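Local coordinates for chloramphenicol acetyltransferase (Aliivibrio fischeri, PDB 6PXA), which probably transfers the acetyl group of acetyl-CoA to the 3-hydroxyl of chloramphenicol, and is seen here with the bile acid taurocholic acid bound, at residues E12-N15 / L16-V20; C77-A80 / S81-F85; T182-I186 / K187-W191. All coordinates share one frame; numbering follows the deposited sequence.

Interaction 1: residues E12-N15 / L16-V20. With TCH (taurocholic acid), chain M.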
loop_
_atom_site.group_PDB
_atom_site.type_symbol
_atom_site.label_atom_id
_atom_site.label_comp_id
_atom_site.label_asym_id
_atom_site.label_seq_id
_atom_site.Cartn_x
_atom_site.Cartn_y
_atom_site.Cartn_z
ATOM N N GLU B 12 -17.307 7.785 11.984
ATOM C CA GLU B 12 -16.966 7.544 13.376
ATOM C C GLU B 12 -15.461 7.553 13.569
ATOM O O GLU B 12 -14.716 6.948 12.788
ATOM C CB GLU B 12 -17.509 6.191 13.839
ATOM C CG GLU B 12 -19.022 6.073 13.910
ATOM C CD GLU B 12 -19.455 4.714 14.454
ATOM O OE1 GLU B 12 -18.782 3.704 14.146
ATOM O OE2 GLU B 12 -20.447 4.657 15.213
ATOM N N GLY B 13 -15.022 8.214 14.641
ATOM C CA GLY B 13 -13.649 8.124 15.083
ATOM C C GLY B 13 -13.562 7.553 16.491
ATOM O O GLY B 13 -14.536 7.620 17.250
ATOM N N GLN B 14 -12.410 6.980 16.838
ATOM C CA GLN B 14 -12.168 6.386 18.151
ATOM C C GLN B 14 -11.152 7.234 18.903
ATOM O O GLN B 14 -9.990 7.319 18.499
ATOM C CB GLN B 14 -11.667 4.949 18.015
ATOM C CG GLN B 14 -12.728 3.891 18.263
ATOM C CD GLN B 14 -13.104 3.788 19.734
ATOM O OE1 GLN B 14 -12.354 4.223 20.608
ATOM N NE2 GLN B 14 -14.266 3.208 20.012
ATOM N N ASN B 15 -11.575 7.827 20.012
ATOM C CA ASN B 15 -10.636 8.503 20.900
ATOM C C ASN B 15 -9.613 7.505 21.430
ATOM O O ASN B 15 -9.977 6.493 22.037
ATOM C CB ASN B 15 -11.403 9.160 22.044
ATOM C CG ASN B 15 -10.499 9.910 23.002
ATOM O OD1 ASN B 15 -9.781 9.300 23.797
ATOM N ND2 ASN B 15 -10.549 11.241 22.949
ATOM N N LEU B 16 -8.329 7.775 21.179
ATOM C CA LEU B 16 -7.303 6.784 21.489
ATOM C C LEU B 16 -6.959 6.730 22.971
ATOM O O LEU B 16 -6.685 5.647 23.497
ATOM C CB LEU B 16 -6.044 7.060 20.670
ATOM C CG LEU B 16 -6.302 6.796 19.174
ATOM C CD1 LEU B 16 -5.091 7.090 18.316
ATOM C CD2 LEU B 16 -6.753 5.364 18.991
ATOM N N LYS B 17 -6.947 7.870 23.658
ATOM C CA LYS B 17 -6.505 7.867 25.052
ATOM C C LYS B 17 -7.433 7.050 25.945
ATOM O O LYS B 17 -6.967 6.408 26.895
ATOM C CB LYS B 17 -6.376 9.298 25.571
ATOM C CG LYS B 17 -5.878 9.363 27.006
ATOM C CD LYS B 17 -5.354 10.755 27.361
ATOM C CE LYS B 17 -4.912 10.824 28.831
ATOM N NZ LYS B 17 -4.146 12.066 29.127
ATOM N N GLU B 18 -8.735 7.051 25.657
ATOM C CA GLU B 18 -9.691 6.278 26.440
ATOM C C GLU B 18 -9.703 4.802 26.074
ATOM O O GLU B 18 -10.280 4.001 26.820
ATOM C CB GLU B 18 -11.111 6.843 26.277
ATOM C CG GLU B 18 -11.719 6.679 24.889
ATOM C CD GLU B 18 -13.176 7.144 24.814
ATOM O OE1 GLU B 18 -13.889 6.758 23.854
ATOM O OE2 GLU B 18 -13.606 7.896 25.718
ATOM N N GLN B 19 -9.086 4.421 24.959
ATOM C CA GLN B 19 -9.164 3.052 24.465
ATOM C C GLN B 19 -7.886 2.257 24.666
ATOM O O GLN B 19 -7.949 1.087 25.060
ATOM C CB GLN B 19 -9.523 3.047 22.967
ATOM C CG GLN B 19 -9.603 1.654 22.409
ATOM C CD GLN B 19 -10.045 1.632 20.968
ATOM O OE1 GLN B 19 -9.402 2.221 20.099
ATOM N NE2 GLN B 19 -11.161 0.963 20.707
ATOM N N VAL B 20 -6.727 2.879 24.449
ATOM C CA VAL B 20 -5.474 2.139 24.324
ATOM C C VAL B 20 -5.085 1.502 25.647
ATOM O O VAL B 20 -5.251 2.094 26.719
ATOM C CB VAL B 20 -4.382 3.083 23.795
ATOM C CG1 VAL B 20 -3.013 2.494 23.982
ATOM C CG2 VAL B 20 -4.673 3.411 22.304
HETATM C C1 TCH M . -18.495 13.726 6.119
HETATM C C2 TCH M . -19.739 14.098 7.006
HETATM C C3 TCH M . -19.953 15.639 7.035
HETATM O O3 TCH M . -20.958 15.937 7.924
HETATM C C4 TCH M . -18.652 16.439 7.434
HETATM C C5 TCH M . -17.402 16.019 6.621
HETATM C C6 TCH M . -16.129 16.766 7.109
HETATM C C7 TCH M . -15.527 16.188 8.456
HETATM O O7 TCH M . -16.347 16.547 9.516
HETATM C C8 TCH M . -15.375 14.649 8.401
HETATM C C9 TCH M . -16.747 13.977 7.983
HETATM C C10 TCH M . -17.217 14.462 6.594
HETATM C C11 TCH M . -16.603 12.445 8.073
HETATM C C12 TCH M . -16.078 11.943 9.321
HETATM O O12 TCH M . -17.003 12.067 10.369
HETATM C C13 TCH M . -14.751 12.763 9.818
HETATM C C14 TCH M . -14.996 14.096 9.818
HETATM C C15 TCH M . -13.603 14.736 10.299
HETATM C C16 TCH M . -13.168 13.815 11.333
HETATM C C17 TCH M . -14.172 12.648 11.333
HETATM C C18 TCH M . -13.612 12.403 8.852
HETATM C C19 TCH M . -16.127 14.158 5.556
HETATM O O1S TCH M . -14.687 14.971 19.884
HETATM C C20 TCH M . -13.507 11.410 11.717
HETATM C C21 TCH M . -14.418 10.151 11.740
HETATM C C22 TCH M . -13.126 11.655 13.198
HETATM C C23 TCH M . -14.338 11.689 14.118
HETATM C C24 TCH M . -13.897 11.977 15.546
HETATM N N24 TCH M . -13.647 13.337 15.949
HETATM O O24 TCH M . -13.748 11.096 16.309
HETATM C C25 TCH M . -13.236 13.637 17.309
HETATM C C26 TCH M . -13.230 15.150 17.431
HETATM S S26 TCH M . -13.350 15.629 19.176
HETATM O O2S TCH M . -12.009 14.997 19.900
HETATM O O3S TCH M . -13.391 17.279 19.206
HETATM O O HOH W 1 -14.459 7.880 20.757
#
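Asn-15 reaches forward over the turn that follows it, and its OD1 takes the backbone N-H of Glu-18 at 3.1 Å (N to OD1). The bond is nearly straight and arrives close to the line of the side-chain C=O. With CG anti to the backbone N (chi1 -179°), the amide lies over the N-terminal end of 16-18, which have helical backbone angles without regular helical bonding. Glu-18 answers indirectly: a water accepts from Asn-15 N and gives a weak bond to Glu-18 OE1, while Glu-18 CG sits 3.3 Å from Asn-15 O. That carbonyl oxygen is buried and has no polar partner in the model.

Beside it the amides of Gln-14 and Gln-19 lie stacked, their planes 13° apart, with Gln-14 OE1 3.5 Å from Gln-19 CD; they meet by their flat sides, not by a hydrogen bond. All this happens where strand 14-15, within this chain an outermost strand of its sheet in the left-handed beta-helix, gives way to a turn. Gln-14 pairs with Tyr-33 of strand 32-34, and Leu-16 just beyond bonds Ser-31. Leu-16 packs on Phe-42 and Val-27, and Lys-17 points outward to a salt bridge with Asp-29. Upstream, the absence of a side chain on Gly-13 leaves room for taurocholate O24 to come 3.2 Å from its CA.

Interaction 2: residues C77-A80 / S81-F85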
loop_
_atom_site.group_PDB
_atom_site.type_symbol
_atom_site.label_atom_id
_atom_site.label_comp_id
_atom_site.label_asym_id
_atom_site.label_seq_id
_atom_site.Cartn_x
_atom_site.Cartn_y
_atom_site.Cartn_z
ATOM N N CYS B 77 -4.080 14.731 17.424
ATOM C CA CYS B 77 -3.620 14.074 16.214
ATOM C C CYS B 77 -4.788 13.397 15.518
ATOM O O CYS B 77 -5.713 12.893 16.160
ATOM C CB CYS B 77 -2.525 13.043 16.508
ATOM S SG CYS B 77 -0.974 13.797 16.964
ATOM N N SER B 78 -4.736 13.409 14.200
ATOM C CA SER B 78 -5.771 12.823 13.349
ATOM C C SER B 78 -5.118 11.684 12.596
ATOM O O SER B 78 -4.233 11.922 11.771
ATOM C CB SER B 78 -6.356 13.848 12.374
ATOM O OG SER B 78 -7.001 14.897 13.085
ATOM N N ILE B 79 -5.531 10.455 12.891
ATOM C CA ILE B 79 -4.929 9.264 12.294
ATOM C C ILE B 79 -5.967 8.589 11.397
ATOM O O ILE B 79 -6.962 8.033 11.882
ATOM C CB ILE B 79 -4.387 8.302 13.360
ATOM C CG1 ILE B 79 -3.330 9.020 14.218
ATOM C CG2 ILE B 79 -3.804 7.069 12.675
ATOM C CD1 ILE B 79 -2.616 8.101 15.196
ATOM N N ALA B 80 -5.718 8.588 10.085
ATOM C CA ALA B 80 -6.703 8.072 9.138
ATOM C C ALA B 80 -6.593 6.556 8.960
ATOM O O ALA B 80 -5.625 5.912 9.390
ATOM C CB ALA B 80 -6.573 8.773 7.779
ATOM N N SER B 81 -7.596 5.991 8.281
ATOM C CA SER B 81 -7.771 4.539 8.239
ATOM C C SER B 81 -6.546 3.853 7.636
ATOM O O SER B 81 -5.948 4.340 6.670
ATOM C CB SER B 81 -9.017 4.185 7.436
ATOM O OG SER B 81 -9.412 2.833 7.639
ATOM N N GLY B 82 -6.155 2.731 8.236
ATOM C CA GLY B 82 -5.056 1.945 7.718
ATOM C C GLY B 82 -3.673 2.522 7.921
ATOM O O GLY B 82 -2.697 1.903 7.484
ATOM N N ALA B 83 -3.545 3.685 8.546
ATOM C CA ALA B 83 -2.221 4.160 8.911
ATOM C C ALA B 83 -1.536 3.133 9.818
ATOM O O ALA B 83 -2.182 2.448 10.615
ATOM C CB ALA B 83 -2.322 5.529 9.588
ATOM N N THR B 84 -0.236 2.959 9.633
ATOM C CA THR B 84 0.484 1.847 10.242
ATOM C C THR B 84 1.752 2.351 10.912
ATOM O O THR B 84 2.538 3.094 10.299
ATOM C CB THR B 84 0.826 0.773 9.195
ATOM O OG1 THR B 84 -0.392 0.215 8.677
ATOM C CG2 THR B 84 1.628 -0.344 9.832
ATOM N N PHE B 85 1.930 1.964 12.176
ATOM C CA PHE B 85 3.158 2.190 12.937
ATOM C C PHE B 85 3.905 0.868 13.063
ATOM O O PHE B 85 3.427 -0.077 13.707
ATOM C CB PHE B 85 2.842 2.784 14.305
ATOM C CG PHE B 85 2.108 4.094 14.211
ATOM C CD1 PHE B 85 2.808 5.281 14.045
ATOM C CD2 PHE B 85 0.722 4.127 14.239
ATOM C CE1 PHE B 85 2.131 6.486 13.933
ATOM C CE2 PHE B 85 0.034 5.324 14.121
ATOM C CZ PHE B 85 0.756 6.514 13.975
#
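Ile-79 is the first residue of 77-80 to touch what follows, and it does so with both branches. Its CG2 lies 3.8 Å from Ala-83 CB, across the mouth of the turn. The longer branch, with CG1 anti to the carbonyl carbon (chi1 -59°) and extended beyond it, carries CD1 to the rim of the Phe-85 ring, 3.9 Å from CZ. The methyl meets the ring at its edge, near the ring plane, and the two side chains approach from opposite directions. Further in, Phe-85 packs on Val-124, Ile-130 and Ile-136 of neighbouring strands.

Next comes Ala-80, which opens a type II beta turn running to Ala-83. Its carbonyl oxygen accepts the N-H of Ala-83 at 3.2 Å (O to N), with an N-H...O angle of 161°; Ala-83 CB rests 3.3 Å from the same oxygen. Gly-82 takes the third place of the turn with a phi of 73°, a value that glycine adopts easily.

The bend carries the chain from strand 78-80 into 84-86, which belongs to a different sheet: one corner of the left-handed beta-helix. Ile-79 to Thr-84 fits the hexapeptide pattern, with an aliphatic residue first and a small one fifth. Polar groups of the corner are also engaged: Thr-84 OG1 donates to Gly-82 O at 3.1 Å, Ser-81 OG bonds His-38 ND1, and Gly-82 N bonds Tyr-33 OH. Ser-81 also packs on Tyr-49 of the second subunit. Chemically, then, the side chains facing inward across the corner meet through hydrocarbon, while hydrogen bonds engage Ala-80 O, Gly-82 N and O and the two hydroxyls round the bend.

Interaction 3: residues T182-I186 / K187-W191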
loop_
_atom_site.group_PDB
_atom_site.type_symbol
_atom_site.label_atom_id
_atom_site.label_comp_id
_atom_site.label_asym_id
_atom_site.label_seq_id
_atom_site.Cartn_x
_atom_site.Cartn_y
_atom_site.Cartn_z
ATOM N N THR B 182 6.760 30.552 15.992
ATOM C CA THR B 182 5.814 31.113 16.947
ATOM C C THR B 182 4.913 30.030 17.525
ATOM O O THR B 182 4.749 29.924 18.747
ATOM C CB THR B 182 4.993 32.209 16.264
ATOM O OG1 THR B 182 5.824 33.361 16.078
ATOM C CG2 THR B 182 3.786 32.584 17.102
ATOM N N LEU B 183 4.340 29.196 16.658
ATOM C CA LEU B 183 3.475 28.121 17.130
ATOM C C LEU B 183 4.223 27.162 18.051
ATOM O O LEU B 183 3.616 26.557 18.942
ATOM C CB LEU B 183 2.880 27.376 15.921
ATOM C CG LEU B 183 1.977 28.211 15.005
ATOM C CD1 LEU B 183 1.463 27.384 13.780
ATOM C CD2 LEU B 183 0.808 28.742 15.790
ATOM N N LEU B 184 5.539 27.030 17.874
ATOM C CA LEU B 184 6.310 26.093 18.677
ATOM C C LEU B 184 6.627 26.638 20.063
ATOM O O LEU B 184 6.963 25.860 20.959
ATOM C CB LEU B 184 7.603 25.708 17.953
ATOM C CG LEU B 184 7.361 24.928 16.642
ATOM C CD1 LEU B 184 8.666 24.467 16.014
ATOM C CD2 LEU B 184 6.468 23.744 16.908
ATOM N N VAL B 185 6.515 27.947 20.264
ATOM C CA VAL B 185 6.695 28.541 21.587
ATOM C C VAL B 185 5.388 28.556 22.373
ATOM O O VAL B 185 5.363 28.218 23.561
ATOM C CB VAL B 185 7.286 29.961 21.453
ATOM C CG1 VAL B 185 7.221 30.696 22.790
ATOM C CG2 VAL B 185 8.725 29.899 20.953
ATOM N N ILE B 186 4.283 28.942 21.728
ATOM C CA ILE B 186 3.034 29.116 22.470
ATOM C C ILE B 186 2.351 27.779 22.736
ATOM O O ILE B 186 1.637 27.639 23.736
ATOM C CB ILE B 186 2.084 30.098 21.754
ATOM C CG1 ILE B 186 1.661 29.582 20.381
ATOM C CG2 ILE B 186 2.718 31.491 21.613
ATOM C CD1 ILE B 186 0.800 30.606 19.622
ATOM N N LYS B 187 2.546 26.784 21.865
ATOM C CA LYS B 187 2.103 25.413 22.114
ATOM C C LYS B 187 0.649 25.357 22.598
ATOM O O LYS B 187 0.359 24.934 23.718
ATOM C CB LYS B 187 3.015 24.714 23.129
ATOM C CG LYS B 187 4.485 24.688 22.770
ATOM C CD LYS B 187 5.223 23.782 23.723
ATOM C CE LYS B 187 6.735 23.836 23.527
ATOM N NZ LYS B 187 7.384 24.951 24.276
ATOM N N TRP B 188 -0.266 25.769 21.708
ATOM C CA TRP B 188 -1.678 25.866 22.078
ATOM C C TRP B 188 -2.254 24.527 22.504
ATOM O O TRP B 188 -3.260 24.505 23.223
ATOM C CB TRP B 188 -2.528 26.431 20.923
ATOM C CG TRP B 188 -2.629 25.502 19.690
ATOM C CD1 TRP B 188 -1.931 25.625 18.532
ATOM C CD2 TRP B 188 -3.488 24.343 19.518
ATOM N NE1 TRP B 188 -2.280 24.617 17.654
ATOM C CE2 TRP B 188 -3.231 23.820 18.236
ATOM C CE3 TRP B 188 -4.440 23.705 20.322
ATOM C CZ2 TRP B 188 -3.888 22.687 17.743
ATOM C CZ3 TRP B 188 -5.081 22.588 19.850
ATOM C CH2 TRP B 188 -4.804 22.081 18.565
ATOM N N TRP B 189 -1.654 23.412 22.065
ATOM C CA TRP B 189 -2.128 22.101 22.499
ATOM C C TRP B 189 -1.915 21.876 23.996
ATOM O O TRP B 189 -2.557 20.996 24.575
ATOM C CB TRP B 189 -1.455 20.988 21.673
ATOM C CG TRP B 189 0.007 21.221 21.467
ATOM C CD1 TRP B 189 1.009 20.922 22.335
ATOM C CD2 TRP B 189 0.625 21.831 20.328
ATOM N NE1 TRP B 189 2.220 21.305 21.807
ATOM C CE2 TRP B 189 2.013 21.861 20.573
ATOM C CE3 TRP B 189 0.141 22.338 19.117
ATOM C CZ2 TRP B 189 2.924 22.382 19.653
ATOM C CZ3 TRP B 189 1.044 22.848 18.202
ATOM C CH2 TRP B 189 2.418 22.885 18.479
ATOM N N ASP B 190 -1.079 22.674 24.648
ATOM C CA ASP B 190 -0.831 22.524 26.077
ATOM C C ASP B 190 -1.645 23.495 26.928
ATOM O O ASP B 190 -1.606 23.399 28.153
ATOM C CB ASP B 190 0.659 22.698 26.365
ATOM C CG ASP B 190 1.478 21.493 25.942
ATOM O OD1 ASP B 190 0.926 20.370 25.926
ATOM O OD2 ASP B 190 2.683 21.661 25.650
ATOM N N TRP B 191 -2.388 24.415 26.309
ATOM C CA TRP B 191 -3.197 25.378 27.047
ATOM C C TRP B 191 -4.315 24.675 27.815
ATOM O O TRP B 191 -4.791 23.613 27.396
ATOM C CB TRP B 191 -3.831 26.393 26.094
ATOM C CG TRP B 191 -2.881 27.267 25.360
ATOM C CD1 TRP B 191 -1.526 27.270 25.463
ATOM C CD2 TRP B 191 -3.216 28.270 24.397
ATOM N NE1 TRP B 191 -0.992 28.213 24.619
ATOM C CE2 TRP B 191 -2.010 28.846 23.957
ATOM C CE3 TRP B 191 -4.423 28.728 23.849
ATOM C CZ2 TRP B 191 -1.971 29.862 22.994
ATOM C CZ3 TRP B 191 -4.382 29.733 22.902
ATOM C CH2 TRP B 191 -3.166 30.296 22.491
#
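Leu-183 O receives the N-H of Lys-187 at 3.1 Å (O to N), the last helical bond across this junction. Lys-187 then leaves the helix with a positive phi of 48°, and the chain turns into a short 3-10 segment, 188-190. Within it Asp-190 N bonds Lys-187 O at 2.8 Å, so the first residue beyond the helix also starts the next turn.

The indole of Trp-191 swings back to the final helical residue, its NE1 donating to Ile-186 O over 2.8 Å. The bond is bent, 141° at the hydrogen, and NE1 stands above the carbonyl plane; even so it gives a polar partner to a carbonyl at the helix C-terminus. The same ring touches Ile-186 with its benzo side, CZ2 lying 4.2 Å from CB, and one of its faces rests on Trp-188 CA. Trp-189 lays a face against Lys-187 CA, while its CH2 edge comes to 4.4 Å from Leu-184 CD2. The lysine chain runs, extended as far as CE, along the end of the helix: CG and CE both lie 3.3 Å from Leu-184 O, and a bend at chi4 turns the NZ end. An ammonium group here probably interacts favourably with the negative end of the helix.

Ile-186 packs on Leu-211 and Phe-215 of helix 208-219, and the Trp-191 ring meets that of Phe-215, their planes at about 25°. Trp-188 meets Phe-76 and also packs on Ser-99 of the second subunit. The three tryptophans belong to this chain's link between helices 177-186 and 193-198, part of the C-terminal helical region that flanks the left-handed beta-helix, as C-terminal helices do in other xenobiotic acetyltransferases of the hexapeptide family.

In the fold
Interactions 1 and 2 touch directly: Leu-16 CD1 packs 4.1 Å from Ile-79 CD1, and both reach the same sheet, with their centres 12 Å apart. Interaction 3 stands off from them in the C-terminal helices, its centre 24 Å from that of interaction 1 and 23 Å from that of interaction 2; its nearest atoms are about 10 Å and about 7 Å away, respectively. Taurocholate relates to all three differently. It lies against Glu-12 and Gly-13 in interaction 1, about 8 Å from the side chain of Ala-80 in interaction 2 and about 10 Å from that of Trp-188 in interaction 3. Ser-104 of the second subunit also bonds this ligand.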